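Local coordinates for acyl-CoA dehydrogenase domain protein Tcur3481 (Thermomonospora curvata, PDB 6WY9) that binds a flavin adenine dinucleotide cofactor, modelled in its reduced form, and probably acts as an acyl-CoA dehydrogenase, at residues F252-L256 / G257-A261; L75-Q78 / G79-V82. All blocks are in the same frame, centred on the assembly; numbering follows the deposited sequence.

Contact 1. Residues F252-L256 / G257-A261; sequences FGRPL and GTFQA. With FDA (dihydroflavine-adenine dinucleotide), chain C.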
loop_
_atom_site.group_PDB
_atom_site.type_symbol
_atom_site.label_atom_id
_atom_site.label_comp_id
_atom_site.label_asym_id
_atom_site.label_seq_id
_atom_site.Cartn_x
_atom_site.Cartn_y
_atom_site.Cartn_z
ATOM N N PHE B 252 -1.661 -1.576 -28.660
ATOM C CA PHE B 252 -0.273 -1.893 -29.034
ATOM C C PHE B 252 -0.181 -3.282 -29.672
ATOM O O PHE B 252 0.828 -3.991 -29.515
ATOM C CB PHE B 252 0.664 -1.784 -27.811
ATOM C CG PHE B 252 0.543 -0.454 -27.056
ATOM C CD1 PHE B 252 1.177 0.713 -27.538
ATOM C CD2 PHE B 252 -0.198 -0.375 -25.857
ATOM C CE1 PHE B 252 1.074 1.964 -26.831
ATOM C CE2 PHE B 252 -0.300 0.870 -25.119
ATOM C CZ PHE B 252 0.333 2.031 -25.631
ATOM N N GLY B 253 -1.256 -3.710 -30.349
ATOM C CA GLY B 253 -1.235 -4.960 -31.074
ATOM C C GLY B 253 -1.411 -6.225 -30.246
ATOM O O GLY B 253 -1.200 -7.318 -30.783
ATOM N N ARG B 254 -1.833 -6.138 -28.991
ATOM C CA ARG B 254 -1.991 -7.342 -28.180
ATOM C C ARG B 254 -3.018 -7.113 -27.092
ATOM O O ARG B 254 -3.303 -5.963 -26.724
ATOM C CB ARG B 254 -0.649 -7.786 -27.561
ATOM C CG ARG B 254 0.128 -6.736 -26.764
ATOM C CD ARG B 254 1.605 -7.215 -26.573
ATOM N NE ARG B 254 2.083 -7.063 -25.197
ATOM C CZ ARG B 254 3.166 -6.376 -24.854
ATOM N NH1 ARG B 254 3.889 -5.781 -25.786
ATOM N NH2 ARG B 254 3.531 -6.291 -23.583
ATOM N N PRO B 255 -3.581 -8.172 -26.510
ATOM C CA PRO B 255 -4.534 -8.001 -25.414
ATOM C C PRO B 255 -3.928 -7.237 -24.240
ATOM O O PRO B 255 -2.790 -7.497 -23.825
ATOM C CB PRO B 255 -4.883 -9.444 -25.007
ATOM C CG PRO B 255 -4.646 -10.252 -26.282
ATOM C CD PRO B 255 -3.417 -9.601 -26.900
ATOM N N LEU B 256 -4.708 -6.301 -23.681
ATOM C CA LEU B 256 -4.288 -5.655 -22.435
ATOM C C LEU B 256 -3.895 -6.698 -21.394
ATOM O O LEU B 256 -2.989 -6.473 -20.575
ATOM C CB LEU B 256 -5.425 -4.776 -21.882
ATOM C CG LEU B 256 -5.780 -3.538 -22.707
ATOM C CD1 LEU B 256 -6.871 -2.699 -21.990
ATOM C CD2 LEU B 256 -4.485 -2.693 -22.930
ATOM N N GLY B 257 -4.535 -7.861 -21.448
ATOM C CA GLY B 257 -4.291 -8.919 -20.494
ATOM C C GLY B 257 -2.893 -9.484 -20.551
ATOM O O GLY B 257 -2.508 -10.224 -19.638
ATOM N N THR B 258 -2.120 -9.152 -21.588
ATOM C CA THR B 258 -0.751 -9.661 -21.684
ATOM C C THR B 258 0.271 -8.738 -21.032
ATOM O O THR B 258 1.428 -9.130 -20.919
ATOM C CB THR B 258 -0.302 -9.848 -23.142
ATOM O OG1 THR B 258 -0.241 -8.557 -23.753
ATOM C CG2 THR B 258 -1.283 -10.759 -23.934
ATOM N N PHE B 259 -0.116 -7.520 -20.627
ATOM C CA PHE B 259 0.854 -6.605 -20.018
ATOM C C PHE B 259 1.134 -7.053 -18.602
ATOM O O PHE B 259 0.200 -7.319 -17.846
ATOM C CB PHE B 259 0.328 -5.156 -20.045
ATOM C CG PHE B 259 0.416 -4.544 -21.442
ATOM C CD1 PHE B 259 1.596 -3.960 -21.892
ATOM C CD2 PHE B 259 -0.644 -4.640 -22.328
ATOM C CE1 PHE B 259 1.685 -3.444 -23.197
ATOM C CE2 PHE B 259 -0.562 -4.129 -23.639
ATOM C CZ PHE B 259 0.592 -3.543 -24.061
ATOM N N GLN B 260 2.410 -7.106 -18.229
ATOM C CA GLN B 260 2.755 -7.590 -16.887
ATOM C C GLN B 260 2.093 -6.774 -15.777
ATOM O O GLN B 260 1.604 -7.345 -14.789
ATOM C CB GLN B 260 4.286 -7.598 -16.687
ATOM C CG GLN B 260 4.666 -8.356 -15.440
ATOM C CD GLN B 260 6.172 -8.566 -15.319
ATOM O OE1 GLN B 260 6.939 -7.642 -15.530
ATOM N NE2 GLN B 260 6.576 -9.775 -14.975
ATOM N N ALA B 261 2.083 -5.440 -15.892
ATOM C CA ALA B 261 1.461 -4.642 -14.836
ATOM C C ALA B 261 -0.026 -4.954 -14.720
ATOM O O ALA B 261 -0.600 -4.891 -13.620
ATOM C CB ALA B 261 1.631 -3.130 -15.103
HETATM P PA FDA C . -7.414 1.431 -22.695
HETATM O O1A FDA C . -8.298 0.282 -23.060
HETATM O O2A FDA C . -6.341 1.910 -23.688
HETATM O O5B FDA C . -6.492 0.965 -21.353
HETATM C C5B FDA C . -7.382 0.583 -20.339
HETATM C C4B FDA C . -6.525 0.257 -19.102
HETATM O O4B FDA C . -5.489 -0.729 -19.576
HETATM C C3B FDA C . -5.659 1.430 -18.641
HETATM O O3B FDA C . -6.299 2.226 -17.713
HETATM C C2B FDA C . -4.524 0.706 -17.939
HETATM O O2B FDA C . -4.913 0.088 -16.654
HETATM C C1B FDA C . -4.222 -0.499 -18.883
HETATM N N9A FDA C . -3.130 -0.276 -19.829
HETATM C C8A FDA C . -3.176 0.313 -21.108
HETATM N N7A FDA C . -1.998 0.290 -21.718
HETATM C C5A FDA C . -1.146 -0.322 -20.825
HETATM C C6A FDA C . 0.228 -0.600 -20.901
HETATM N N6A FDA C . 0.955 -0.278 -21.989
HETATM N N1A FDA C . 0.859 -1.211 -19.876
HETATM C C2A FDA C . 0.060 -1.501 -18.807
HETATM N N3A FDA C . -1.260 -1.291 -18.583
HETATM C C4A FDA C . -1.837 -0.699 -19.641
HETATM N N1 FDA C . -10.278 11.580 -24.716
HETATM C C2 FDA C . -10.274 12.553 -25.738
HETATM O O2 FDA C . -9.768 12.294 -26.851
HETATM N N3 FDA C . -10.852 13.777 -25.421
HETATM C C4 FDA C . -11.438 14.092 -24.173
HETATM O O4 FDA C . -11.943 15.194 -24.001
HETATM C C4X FDA C . -11.400 13.041 -23.191
HETATM N N5 FDA C . -11.960 13.269 -21.934
HETATM C C5X FDA C . -12.365 12.185 -21.202
HETATM C C6 FDA C . -13.257 12.312 -20.202
HETATM C C7 FDA C . -13.667 11.158 -19.488
HETATM C C7M FDA C . -14.614 11.335 -18.446
HETATM C C8 FDA C . -13.172 9.936 -19.755
HETATM C C8M FDA C . -13.588 8.734 -19.004
HETATM C C9 FDA C . -12.229 9.805 -20.760
HETATM C C9A FDA C . -11.842 10.927 -21.486
HETATM N N10 FDA C . -10.884 10.817 -22.508
HETATM C C10 FDA C . -10.860 11.836 -23.465
HETATM C "C1'" FDA C . -10.405 9.460 -22.898
HETATM C "C2'" FDA C . -9.074 9.086 -22.188
HETATM O "O2'" FDA C . -8.047 9.787 -22.706
HETATM C "C3'" FDA C . -8.946 7.515 -22.433
HETATM O "O3'" FDA C . -9.916 6.809 -21.686
HETATM C "C4'" FDA C . -7.537 7.035 -22.119
HETATM O "O4'" FDA C . -6.700 7.549 -23.097
HETATM C "C5'" FDA C . -7.556 5.486 -22.028
HETATM O "O5'" FDA C . -7.920 4.992 -23.283
HETATM P P FDA C . -8.981 3.759 -23.090
HETATM O O1P FDA C . -10.081 4.327 -22.332
HETATM O O2P FDA C . -9.223 3.170 -24.471
HETATM O O3P FDA C . -8.299 2.608 -22.107
#

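Contact 2. Residues L75-Q78 / G79-V82; sequences LEEQ and GRHV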
loop_
_atom_site.group_PDB
_atom_site.type_symbol
_atom_site.label_atom_id
_atom_site.label_comp_id
_atom_site.label_asym_id
_atom_site.label_seq_id
_atom_site.Cartn_x
_atom_site.Cartn_y
_atom_site.Cartn_z
ATOM N N LEU B 75 -25.687 -14.426 0.055
ATOM C CA LEU B 75 -25.230 -13.042 -0.084
ATOM C C LEU B 75 -24.056 -12.930 -1.047
ATOM O O LEU B 75 -23.887 -11.897 -1.721
ATOM C CB LEU B 75 -24.833 -12.460 1.299
ATOM C CG LEU B 75 -26.027 -12.269 2.251
ATOM C CD1 LEU B 75 -25.598 -11.659 3.601
ATOM C CD2 LEU B 75 -27.154 -11.437 1.566
ATOM N N GLU B 76 -23.175 -13.934 -1.039
ATOM C CA GLU B 76 -22.047 -13.893 -1.944
ATOM C C GLU B 76 -22.520 -13.970 -3.397
ATOM O O GLU B 76 -22.049 -13.204 -4.255
ATOM C CB GLU B 76 -21.059 -15.017 -1.616
ATOM C CG GLU B 76 -19.892 -15.034 -2.584
ATOM C CD GLU B 76 -18.860 -16.140 -2.315
ATOM O OE1 GLU B 76 -19.027 -16.936 -1.367
ATOM O OE2 GLU B 76 -17.868 -16.208 -3.077
ATOM N N GLU B 77 -23.452 -14.872 -3.703
ATOM C CA GLU B 77 -24.023 -14.855 -5.053
ATOM C C GLU B 77 -24.722 -13.543 -5.348
ATOM O O GLU B 77 -24.683 -13.065 -6.483
ATOM C CB GLU B 77 -25.044 -15.979 -5.269
ATOM C CG GLU B 77 -24.424 -17.247 -5.669
ATOM C CD GLU B 77 -23.492 -17.147 -6.880
ATOM O OE1 GLU B 77 -23.831 -16.638 -7.985
ATOM O OE2 GLU B 77 -22.401 -17.647 -6.704
ATOM N N GLN B 78 -25.443 -12.991 -4.375
ATOM C CA GLN B 78 -26.093 -11.713 -4.634
ATOM C C GLN B 78 -25.072 -10.646 -5.025
ATOM O O GLN B 78 -25.265 -9.919 -6.011
ATOM C CB GLN B 78 -26.916 -11.249 -3.433
ATOM C CG GLN B 78 -27.304 -9.782 -3.631
ATOM C CD GLN B 78 -27.870 -9.111 -2.421
ATOM O OE1 GLN B 78 -27.570 -9.476 -1.264
ATOM N NE2 GLN B 78 -28.657 -8.071 -2.658
ATOM N N GLY B 79 -23.967 -10.539 -4.275
ATOM C CA GLY B 79 -22.960 -9.541 -4.623
ATOM C C GLY B 79 -22.317 -9.784 -5.975
ATOM O O GLY B 79 -21.970 -8.835 -6.688
ATOM N N ARG B 80 -22.165 -11.055 -6.366
ATOM C CA ARG B 80 -21.600 -11.354 -7.684
ATOM C C ARG B 80 -22.373 -10.683 -8.819
ATOM O O ARG B 80 -21.808 -10.402 -9.886
ATOM C CB ARG B 80 -21.605 -12.856 -7.898
ATOM C CG ARG B 80 -20.279 -13.464 -7.987
ATOM C CD ARG B 80 -20.441 -14.957 -8.046
ATOM N NE ARG B 80 -19.282 -15.614 -7.471
ATOM C CZ ARG B 80 -19.261 -16.204 -6.282
ATOM N NH1 ARG B 80 -20.354 -16.251 -5.513
ATOM N NH2 ARG B 80 -18.131 -16.772 -5.867
ATOM N N HIS B 81 -23.663 -10.449 -8.608
ATOM C CA HIS B 81 -24.572 -9.901 -9.620
ATOM C C HIS B 81 -25.113 -8.517 -9.284
ATOM O O HIS B 81 -26.026 -8.060 -9.972
ATOM C CB HIS B 81 -25.760 -10.847 -9.786
ATOM C CG HIS B 81 -25.348 -12.191 -10.268
ATOM N ND1 HIS B 81 -25.149 -13.250 -9.408
ATOM C CD2 HIS B 81 -25.019 -12.629 -11.498
ATOM C CE1 HIS B 81 -24.747 -14.300 -10.101
ATOM N NE2 HIS B 81 -24.651 -13.948 -11.372
ATOM N N VAL B 82 -24.608 -7.881 -8.211
ATOM C CA VAL B 82 -25.095 -6.602 -7.692
ATOM C C VAL B 82 -26.631 -6.593 -7.768
ATOM O O VAL B 82 -27.241 -5.674 -8.312
ATOM C CB VAL B 82 -24.411 -5.405 -8.415
ATOM C CG1 VAL B 82 -22.866 -5.350 -8.003
ATOM C CG2 VAL B 82 -24.485 -5.494 -9.941
#

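Contact 1. Residues F252-L256 / G257-A261
Thr-258 OG1 joins the two residues of strand 254-255. Thr-258 OG1 donates to Pro-255 O at 2.8 Å, in the carbonyl plane, and accepts from Arg-254 NE at 3.1 Å, close to the guanidinium plane. A chi1 of 66° sets Thr-258 OG1 between backbone N and carbonyl carbon, while Thr-258 CG2 rests 3.8 Å from Pro-255 CD. Pro-255 O takes a second bond, from Thr-258 N at 2.9 Å, whose donor stands above the carbonyl plane, so two bonds to one residue grip this oxygen. Phe-259 N donates to Leu-256 O, closing the turn just ahead of helix 260-288, with Phe-259 as its N-cap.

The Arg-254 chain bends at chi3, and its guanidinium lies flat on Phe-259, centres 4.1 Å apart and planes at 18°, a cation-pi stack. The NE bond to Thr-258 helps fix the rotation of the group over the ring. Over the opposite ring face lies the adenine end of the dihydroflavin cofactor, with FDA N6A 3.5 Å from Phe-259 CE1; the phenyl ring is thus sandwiched between cation and nucleotide. The Phe-252 side chain crosses that of Phe-259 at about a right angle, CD2 of Phe-252 lying 3.7 Å from Phe-259 CZ. Leu-256 adds apolar cover at the ribose, Leu-256 CD1 being 3.4 Å from FDA O4B. Together these three side chains line the adenosine part of the FAD pocket.

Gln-260 OE1 accepts from Ala-261 N of the second subunit, and Ala-261 N donates to Gln-260 OE1 of that subunit. Strand 254-255 pairs antiparallel with strand 250-251, while Leu-256 and Gly-257 are backbone-bonded to Arg-249 and to Leu-246 of helix 215-248, so the segment links that helix to helix 260-288.

Contact 2. Residues L75-Q78 / G79-V82
Glu-76, Glu-77 and Arg-80 form a local salt-bridge network near the C-terminal end of helix 67-80, buried in the N-terminal helical part of the fold, where a Schellman motif ends the helix. In that motif Val-82, the C-prime residue with positive phi, donates from N to Gly-79 O, and Ala-83 N reaches back to Gln-78 O. Before it, the helical ladder is regular: Gly-79 N donates to Leu-75 O at 2.9 Å and Arg-80 N to Glu-76 O at 3.0 Å.

The Arg-80 guanidinium reaches back to both acids. Arg-80 NH1 lies 2.7 Å from Glu-77 OE2, with carboxylate and guanidinium planes only 7° apart; Arg-80 NH2 meets Glu-76 OE2 at 2.9 Å, a salt bridge whose hydrogen bond is weak at 125°. The Glu-76 chain is fully extended, CG opposite the backbone N (chi1 178°), which carries OE2 out to NH2. Glu-77 OE2 also pairs with Arg-17 of helix 5-23, so one carboxylate serves two arginines. A leucine in place of Arg-80 would probably leave Glu-76 with a long, weak pairing to Arg-277 and Glu-77 relying on Arg-17.

Val-82 packs on helix 330-340. Alongside the bent Glu-77, the His-81 ring turns its edge to the backbone, His-81 ND1 donating to Glu-77 O at 3.0 Å.

Overall arrangement
Contacts 2 and 1 follow in series along the chain and do not touch: their centres are 29 Å apart and their nearest atoms about 21 Å. Contact 2 belongs to the N-terminal acyl-CoA dehydrogenase region, contact 1 to the C-terminal one. The centre of contact 2 lies about 10 Å from the centre of the chain, away from the cofactor site, whereas that of contact 1 lies about 36 Å out, where three of its residues line the dihydroflavin pocket. Gln-260 NE2 hydrogen-bonds N1A of another copy of the cofactor, not the one stacked on Phe-259. Residues of the second subunit and of other protein chains meet contact 1, which therefore lies at an interface of the assembly; no other protein chain touches contact 2.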